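Local coordinates for T-lymphoma invasion and metastasis-inducing protein 1 (Homo sapiens, PDB 4K2P) that probably activates the small GTPase Rac as a guanine nucleotide exchange factor, with this PH-CC-Ex region likely serving in phosphoinositide binding and protein-protein interaction, at residues H38-L43 against F49-D54; A115-C120 against L199-G204; K142-K147 against Q189-R194. The protein carries 5 engineered substitutions. All coordinates share one frame; numbering follows the deposited sequence.

Contact 1 (38-43 against 49-54) is a hairpin in the PH sheet, contact 2 (115-120 against 199-204) brings the helix that follows the sheet against the end of helix 168-203, and contact 3 (142-147 against 189-194) holds the two long coiled-coil helices together. Contacts 1 and 2 touch: Leu43 CD2 lies 3.5 Å from Ala115 O. Contacts 2 and 3 share helix 168-203, and their centres are about 17 Å apart. Contacts 1 and 3 sit on opposite sides of the chain's centre, their nearest atoms about 14 Å apart. Bound calcium ions lie about 9 Å from the side chain of Leu202 and about 10 Å from that of Asp191.

Contact 1 (H38-L43 against F49-D54); sequences HYWVSL and FFYESD
Four backbone hydrogen bonds join Trp40 to Tyr51 and Ser42 to Phe49, the antiparallel hydrogen-bonded pairs of this hairpin. Phe49 N to Ser42 O (2.9 Å) is almost straight, at 178°. Between them Val41 and Phe50 form a non-hydrogen-bonded pair.

The aromatic packing centres on Tyr39. Phe50 turns its ring edge to the Tyr39 face in a T-shaped stack, planes at 88°, and its CB sits over the same ring, 4.3 Å from the centroid. With CG anti to the carbonyl carbon (chi1 -63°), the Phe50 ring also runs alongside Val41, CD2 being 3.8 Å from Val41 CG2. Glu52 lies beside Tyr39, its CG 3.8 Å from Tyr39 CE1. An alanine in place of Tyr39 is likely to leave the edge of Phe50 without the ring it packs on and open a gap beside Glu52.

On the face carrying Trp40, Ser42 and Tyr51, one water bridges Ser42 OG and Tyr51 OH, 3.0 Å from each.

Within the PH sheet, strand 37-44 also pairs with strand 10-23, and 47-51 with 67-70. His67 meets both Tyr39 and Phe50, while Val41 packs on Trp112 of helix 106-128.

Contact 2 (A115-C120 against L199-G204); sequences AIHSAC and LASLQG
His117 and Ser201 reach each other through similar first torsions: in His117 the ring carbon CG stands anti to the carbonyl carbon and beside its own backbone N (chi1 -79°), and Ser201 OG takes the same setting. Both CB bonds point at the opposing helix, which brings the hydroxyl to the edge of the imidazole, in the ring plane, and Ser201 OG and His117 ND1 are hydrogen-bonded at 3.1 Å. Either atom could be the donor, and the angle of 142° makes the bond somewhat bent.

The same hydroxyl lies close to the base of the histidine, with Ser201 OG 3.2 Å from His117 CB. The two methylene carbons also pack, His117 CB being 3.6 Å from Ser201 CB. Both ends of the polar pair have further partners: Ser201 OG is hydrogen-bonded to Cys197 O one turn back along its own helix, and His117 NE2 to Val76 N in strand 75-78. The imidazole is therefore gripped through both nitrogens, which should fix its rotation in this buried site and tie helix 168-203, by way of one ring, to the PH sheet.

Beside this pair, a methyl of Leu202 comes up to the serine of the other helix, Leu202 CD2 standing 3.8 Å from Ser118 OG. That hydroxyl is hydrogen-bonded to Thr114 O, so the methyl meets a group already engaged within its own helix.

The short helical segments cross steeply, their N-to-C directions 112° apart and their axes 8.5 Å apart at closest approach. Leu202 also rests on Thr133, Leu134 and Leu137 of helix 133-161, while Ala115 and Ala119 face Leu43 of strand 37-44. Helix 106-128 is thus packed between the PH sheet and the end of helix 168-203.

Contact 3 (K142-K147 against Q189-R194); sequences KKLEQK and QMDLFR
Leu144 makes two of the three residue contacts here; its side chain starts toward the opposing helix and crosses that of Asp191 at about a right angle. Leu144 CD1 lies 3.7 Å from Asp191 CB, with CD2 of the same leucine 3.9 Å from that carbon, so both methyls of the fork rest on the same side of the aspartate methylene. The CD1 methyl also reaches the backbone, 3.6 Å from Leu192 N, and sits 4.3 Å from Leu192 CB.

One residue further along each helix, Leu192 CD2 meets Glu145 CG at 4.1 Å. Having CG anti to the backbone N (chi1 178°) carries the CD2 methyl of Leu192 to the aliphatic part of the glutamate, the two side chains crossing at about a right angle. The carboxylate beyond pairs with Arg196 in a salt bridge, a second tie between the two helices.

In the next shell, Asp191 is held through both carboxylate oxygens. Arg194 NH2 donates to Asp191 OD1 at 3.1 Å, approaching from above the carboxylate plane as part of a salt bridge, and OD2 takes a hydrogen bond from Gln187. Phe188 and Phe195 pack on Leu144, while Leu192 also touches Ile141 and Ile148 of helix 133-161.

The segments run antiparallel at 157°, with axes 9.6 Å apart. Such leucine-centred packing, edged by an interhelical salt bridge, is characteristic of an antiparallel coiled coil, here formed by helices 133-161 and 168-203.

Contact 1 (H38-L43 against F49-D54)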
# COMPACT_ATOMS: atom_id res chain seq x y z
N HIS A 38 -9.42 -19.77 -6.96
CA HIS A 38 -10.64 -19.00 -6.75
C HIS A 38 -11.14 -19.11 -5.31
O HIS A 38 -11.05 -20.16 -4.67
CB HIS A 38 -11.73 -19.43 -7.75
CG HIS A 38 -12.44 -20.69 -7.37
ND1 HIS A 38 -11.82 -21.91 -7.30
CD2 HIS A 38 -13.75 -20.92 -7.09
CE1 HIS A 38 -12.70 -22.84 -6.96
NE2 HIS A 38 -13.88 -22.26 -6.83
N TYR A 39 -11.66 -18.00 -4.81
CA TYR A 39 -12.25 -17.94 -3.49
C TYR A 39 -13.48 -17.06 -3.53
O TYR A 39 -13.59 -16.18 -4.38
CB TYR A 39 -11.28 -17.34 -2.47
CG TYR A 39 -10.06 -18.16 -2.16
CD1 TYR A 39 -10.11 -19.20 -1.26
CD2 TYR A 39 -8.84 -17.85 -2.74
CE1 TYR A 39 -8.99 -19.94 -0.95
CE2 TYR A 39 -7.71 -18.58 -2.44
CZ TYR A 39 -7.79 -19.62 -1.55
OH TYR A 39 -6.66 -20.36 -1.25
N TRP A 40 -14.40 -17.30 -2.62
CA TRP A 40 -15.35 -16.28 -2.23
C TRP A 40 -14.66 -15.36 -1.22
O TRP A 40 -14.23 -15.80 -0.16
CB TRP A 40 -16.60 -16.91 -1.63
CG TRP A 40 -17.66 -15.91 -1.31
CD1 TRP A 40 -17.99 -15.43 -0.08
CD2 TRP A 40 -18.52 -15.26 -2.24
NE1 TRP A 40 -19.02 -14.53 -0.19
CE2 TRP A 40 -19.36 -14.40 -1.51
CE3 TRP A 40 -18.67 -15.32 -3.63
CZ2 TRP A 40 -20.33 -13.60 -2.11
CZ3 TRP A 40 -19.63 -14.53 -4.23
CH2 TRP A 40 -20.45 -13.68 -3.47
N VAL A 41 -14.52 -14.10 -1.56
CA VAL A 41 -13.78 -13.15 -0.73
C VAL A 41 -14.76 -12.18 -0.12
O VAL A 41 -15.56 -11.58 -0.83
CB VAL A 41 -12.71 -12.40 -1.55
CG1 VAL A 41 -11.97 -11.38 -0.68
CG2 VAL A 41 -11.74 -13.40 -2.15
N SER A 42 -14.68 -12.01 1.19
CA SER A 42 -15.62 -11.20 1.94
C SER A 42 -14.89 -10.21 2.85
O SER A 42 -14.12 -10.60 3.72
CB SER A 42 -16.54 -12.10 2.77
OG SER A 42 -17.50 -11.34 3.47
N LEU A 43 -15.16 -8.94 2.64
CA LEU A 43 -14.59 -7.86 3.43
C LEU A 43 -15.49 -7.54 4.60
O LEU A 43 -16.56 -6.98 4.42
CB LEU A 43 -14.40 -6.62 2.55
CG LEU A 43 -13.91 -5.34 3.21
CD1 LEU A 43 -12.50 -5.53 3.74
CD2 LEU A 43 -13.97 -4.19 2.22
N PHE A 49 -11.76 -12.12 4.29
CA PHE A 49 -11.92 -13.54 4.58
C PHE A 49 -12.08 -14.32 3.28
O PHE A 49 -12.84 -13.93 2.40
CB PHE A 49 -13.13 -13.76 5.48
CG PHE A 49 -12.99 -13.13 6.83
CD1 PHE A 49 -12.36 -13.79 7.86
CD2 PHE A 49 -13.47 -11.85 7.06
CE1 PHE A 49 -12.23 -13.21 9.11
CE2 PHE A 49 -13.34 -11.26 8.31
CZ PHE A 49 -12.72 -11.94 9.33
N PHE A 50 -11.36 -15.43 3.18
CA PHE A 50 -11.34 -16.24 1.97
C PHE A 50 -12.00 -17.57 2.25
O PHE A 50 -11.58 -18.30 3.14
CB PHE A 50 -9.89 -16.44 1.50
CG PHE A 50 -9.20 -15.17 1.12
CD1 PHE A 50 -8.83 -14.25 2.07
CD2 PHE A 50 -8.90 -14.90 -0.20
CE1 PHE A 50 -8.19 -13.08 1.72
CE2 PHE A 50 -8.26 -13.73 -0.56
CZ PHE A 50 -7.90 -12.83 0.40
N TYR A 51 -13.04 -17.88 1.48
CA TYR A 51 -13.84 -19.09 1.65
C TYR A 51 -13.73 -19.97 0.40
O TYR A 51 -13.69 -19.45 -0.72
CB TYR A 51 -15.32 -18.76 1.87
CG TYR A 51 -15.66 -17.91 3.08
CD1 TYR A 51 -15.59 -16.53 3.03
CD2 TYR A 51 -16.11 -18.50 4.26
CE1 TYR A 51 -15.93 -15.75 4.13
CE2 TYR A 51 -16.45 -17.74 5.36
CZ TYR A 51 -16.36 -16.37 5.29
OH TYR A 51 -16.70 -15.61 6.38
N GLU A 52 -13.65 -21.28 0.58
CA GLU A 52 -13.76 -22.22 -0.54
C GLU A 52 -15.16 -22.79 -0.64
O GLU A 52 -15.80 -23.08 0.38
CB GLU A 52 -12.75 -23.36 -0.40
CG GLU A 52 -11.30 -22.94 -0.62
CD GLU A 52 -10.33 -24.11 -0.54
OE1 GLU A 52 -10.77 -25.25 -0.30
OE2 GLU A 52 -9.12 -23.88 -0.74
N SER A 53 -15.63 -22.97 -1.87
CA SER A 53 -16.90 -23.64 -2.12
C SER A 53 -16.79 -25.14 -1.93
O SER A 53 -15.80 -25.74 -2.34
CB SER A 53 -17.39 -23.33 -3.53
OG SER A 53 -18.65 -23.90 -3.77
N ASP A 54 -17.80 -25.75 -1.30
CA ASP A 54 -17.87 -27.21 -1.19
C ASP A 54 -18.64 -27.81 -2.37
O ASP A 54 -18.89 -29.01 -2.42
CB ASP A 54 -18.50 -27.63 0.14
CG ASP A 54 -19.98 -27.28 0.23
OD1 ASP A 54 -20.49 -26.57 -0.66
OD2 ASP A 54 -20.63 -27.71 1.20
O HOH W 1 -17.55 -12.69 6.16

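Contact 2 (A115-C120 against L199-G204)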
# COMPACT_ATOMS: atom_id res chain seq x y z
N ALA A 115 -14.35 -0.22 -1.91
CA ALA A 115 -14.79 -0.85 -0.67
C ALA A 115 -13.61 -1.05 0.29
O ALA A 115 -13.74 -0.81 1.49
CB ALA A 115 -15.46 -2.18 -0.95
N ILE A 116 -12.47 -1.47 -0.23
CA ILE A 116 -11.33 -1.76 0.63
C ILE A 116 -10.75 -0.46 1.19
O ILE A 116 -10.42 -0.40 2.37
CB ILE A 116 -10.25 -2.55 -0.10
CG1 ILE A 116 -10.78 -3.94 -0.45
CG2 ILE A 116 -9.00 -2.70 0.78
CD1 ILE A 116 -9.96 -4.68 -1.49
N HIS A 117 -10.66 0.57 0.36
CA HIS A 117 -10.13 1.86 0.78
C HIS A 117 -11.06 2.52 1.78
O HIS A 117 -10.61 3.20 2.69
CB HIS A 117 -9.92 2.77 -0.43
CG HIS A 117 -8.67 2.47 -1.19
ND1 HIS A 117 -8.39 3.02 -2.42
CD2 HIS A 117 -7.63 1.66 -0.89
CE1 HIS A 117 -7.23 2.56 -2.84
NE2 HIS A 117 -6.74 1.75 -1.93
N SER A 118 -12.36 2.30 1.61
CA SER A 118 -13.35 2.84 2.54
C SER A 118 -13.18 2.21 3.90
O SER A 118 -13.29 2.88 4.92
CB SER A 118 -14.77 2.60 2.03
OG SER A 118 -15.07 3.48 0.96
N ALA A 119 -12.94 0.91 3.91
CA ALA A 119 -12.71 0.18 5.14
C ALA A 119 -11.46 0.70 5.83
O ALA A 119 -11.43 0.86 7.04
CB ALA A 119 -12.59 -1.31 4.87
N CYS A 120 -10.41 0.94 5.05
CA CYS A 120 -9.16 1.45 5.58
C CYS A 120 -9.35 2.85 6.16
O CYS A 120 -8.78 3.19 7.18
CB CYS A 120 -8.08 1.48 4.50
SG CYS A 120 -7.48 -0.17 4.07
N LEU A 199 -9.16 9.08 0.57
CA LEU A 199 -9.99 10.25 0.42
C LEU A 199 -10.72 10.21 -0.91
O LEU A 199 -11.90 10.55 -0.99
CB LEU A 199 -9.16 11.53 0.53
CG LEU A 199 -9.95 12.84 0.43
CD1 LEU A 199 -10.99 12.95 1.54
CD2 LEU A 199 -9.01 14.02 0.46
N ALA A 200 -10.02 9.80 -1.95
CA ALA A 200 -10.60 9.74 -3.29
C ALA A 200 -11.73 8.72 -3.32
O ALA A 200 -12.76 8.94 -3.96
CB ALA A 200 -9.54 9.39 -4.31
N SER A 201 -11.54 7.62 -2.61
CA SER A 201 -12.51 6.55 -2.59
C SER A 201 -13.79 7.00 -1.88
O SER A 201 -14.88 6.59 -2.27
CB SER A 201 -11.92 5.31 -1.92
OG SER A 201 -10.97 4.69 -2.80
N LEU A 202 -13.67 7.82 -0.84
CA LEU A 202 -14.86 8.35 -0.19
C LEU A 202 -15.55 9.43 -1.02
O LEU A 202 -16.77 9.51 -1.03
CB LEU A 202 -14.52 8.92 1.19
CG LEU A 202 -14.14 7.95 2.31
CD1 LEU A 202 -13.85 8.73 3.58
CD2 LEU A 202 -15.23 6.92 2.56
N GLN A 203 -14.78 10.25 -1.74
CA GLN A 203 -15.35 11.36 -2.50
C GLN A 203 -15.70 10.99 -3.94
O GLN A 203 -16.16 11.83 -4.72
CB GLN A 203 -14.39 12.54 -2.53
CG GLN A 203 -14.14 13.20 -1.19
CD GLN A 203 -13.09 14.27 -1.29
OE1 GLN A 203 -12.16 14.17 -2.09
NE2 GLN A 203 -13.23 15.31 -0.48
N GLY A 204 -15.50 9.73 -4.30
CA GLY A 204 -15.74 9.28 -5.66
C GLY A 204 -14.84 9.92 -6.70
O GLY A 204 -15.15 9.88 -7.89

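Contact 3 (K142-K147 against Q189-R194)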
# COMPACT_ATOMS: atom_id res chain seq x y z
N LYS A 142 -2.66 17.08 5.42
CA LYS A 142 -2.01 18.35 5.70
C LYS A 142 -0.77 18.15 6.56
O LYS A 142 0.27 18.77 6.33
CB LYS A 142 -2.98 19.31 6.40
CG LYS A 142 -4.06 19.89 5.49
CD LYS A 142 -4.92 20.90 6.23
CE LYS A 142 -6.07 21.41 5.38
NZ LYS A 142 -7.20 20.43 5.29
N LYS A 143 -0.87 17.26 7.54
CA LYS A 143 0.24 17.01 8.44
C LYS A 143 1.42 16.41 7.71
O LYS A 143 2.57 16.80 7.93
CB LYS A 143 -0.17 16.10 9.59
CG LYS A 143 -0.98 16.80 10.66
CD LYS A 143 -1.36 15.85 11.78
CE LYS A 143 -2.34 16.49 12.75
NZ LYS A 143 -2.73 15.53 13.83
N LEU A 144 1.13 15.48 6.80
CA LEU A 144 2.17 14.83 6.03
C LEU A 144 2.87 15.80 5.10
O LEU A 144 4.07 15.70 4.89
CB LEU A 144 1.59 13.66 5.23
CG LEU A 144 1.42 12.38 6.04
CD1 LEU A 144 0.43 11.45 5.34
CD2 LEU A 144 2.76 11.71 6.25
N GLU A 145 2.12 16.73 4.51
CA GLU A 145 2.70 17.73 3.62
C GLU A 145 3.62 18.68 4.41
O GLU A 145 4.64 19.13 3.88
CB GLU A 145 1.60 18.51 2.90
CG GLU A 145 0.80 17.68 1.90
CD GLU A 145 -0.28 18.48 1.19
OE1 GLU A 145 -1.00 19.24 1.85
OE2 GLU A 145 -0.40 18.36 -0.05
N GLN A 146 3.26 18.97 5.65
CA GLN A 146 4.11 19.80 6.50
C GLN A 146 5.40 19.06 6.83
O GLN A 146 6.49 19.65 6.80
CB GLN A 146 3.38 20.19 7.79
CG GLN A 146 2.31 21.27 7.61
CD GLN A 146 1.45 21.47 8.86
OE1 GLN A 146 1.21 20.54 9.64
NE2 GLN A 146 0.99 22.70 9.06
N LYS A 147 5.30 17.77 7.11
CA LYS A 147 6.45 16.95 7.44
C LYS A 147 7.37 16.78 6.24
O LYS A 147 8.59 16.75 6.39
CB LYS A 147 6.01 15.57 7.96
CG LYS A 147 5.55 15.61 9.41
CD LYS A 147 5.21 14.24 9.99
CE LYS A 147 3.92 13.69 9.44
NZ LYS A 147 3.47 12.47 10.18
N GLN A 189 5.77 10.17 1.58
CA GLN A 189 5.13 10.27 0.27
C GLN A 189 4.22 9.08 0.03
O GLN A 189 3.20 9.19 -0.64
CB GLN A 189 6.16 10.36 -0.85
CG GLN A 189 6.95 11.65 -0.87
CD GLN A 189 6.14 12.83 -1.35
OE1 GLN A 189 4.96 12.70 -1.66
NE2 GLN A 189 6.77 13.98 -1.41
N MET A 190 4.63 7.93 0.56
CA MET A 190 3.84 6.73 0.49
C MET A 190 2.57 6.90 1.34
O MET A 190 1.48 6.54 0.91
CB MET A 190 4.67 5.53 0.97
CG MET A 190 3.98 4.19 0.84
SD MET A 190 3.58 3.77 -0.87
CE MET A 190 5.22 3.71 -1.61
N ASP A 191 2.72 7.47 2.53
CA ASP A 191 1.57 7.68 3.42
C ASP A 191 0.60 8.69 2.83
O ASP A 191 -0.62 8.52 2.90
CB ASP A 191 2.03 8.13 4.81
CG ASP A 191 2.62 7.00 5.64
OD1 ASP A 191 2.25 5.83 5.42
OD2 ASP A 191 3.46 7.28 6.51
N LEU A 192 1.15 9.72 2.21
CA LEU A 192 0.36 10.77 1.58
C LEU A 192 -0.45 10.23 0.41
O LEU A 192 -1.62 10.58 0.22
CB LEU A 192 1.28 11.90 1.12
CG LEU A 192 0.64 13.08 0.40
CD1 LEU A 192 -0.46 13.70 1.23
CD2 LEU A 192 1.70 14.11 0.06
N PHE A 193 0.18 9.39 -0.40
CA PHE A 193 -0.47 8.76 -1.54
C PHE A 193 -1.60 7.87 -1.04
O PHE A 193 -2.70 7.86 -1.60
CB PHE A 193 0.56 7.95 -2.34
CG PHE A 193 0.00 7.19 -3.52
CD1 PHE A 193 -0.45 5.89 -3.37
CD2 PHE A 193 -0.03 7.77 -4.77
CE1 PHE A 193 -0.95 5.19 -4.45
CE2 PHE A 193 -0.52 7.07 -5.86
CZ PHE A 193 -0.98 5.78 -5.70
N ARG A 194 -1.33 7.16 0.04
CA ARG A 194 -2.29 6.24 0.63
C ARG A 194 -3.52 6.98 1.15
O ARG A 194 -4.65 6.57 0.90
CB ARG A 194 -1.62 5.44 1.75
CG ARG A 194 -2.53 4.41 2.39
CD ARG A 194 -1.74 3.33 3.10
NE ARG A 194 -0.90 3.86 4.18
CZ ARG A 194 -1.35 4.19 5.39
NH1 ARG A 194 -2.63 4.09 5.68
NH2 ARG A 194 -0.50 4.66 6.30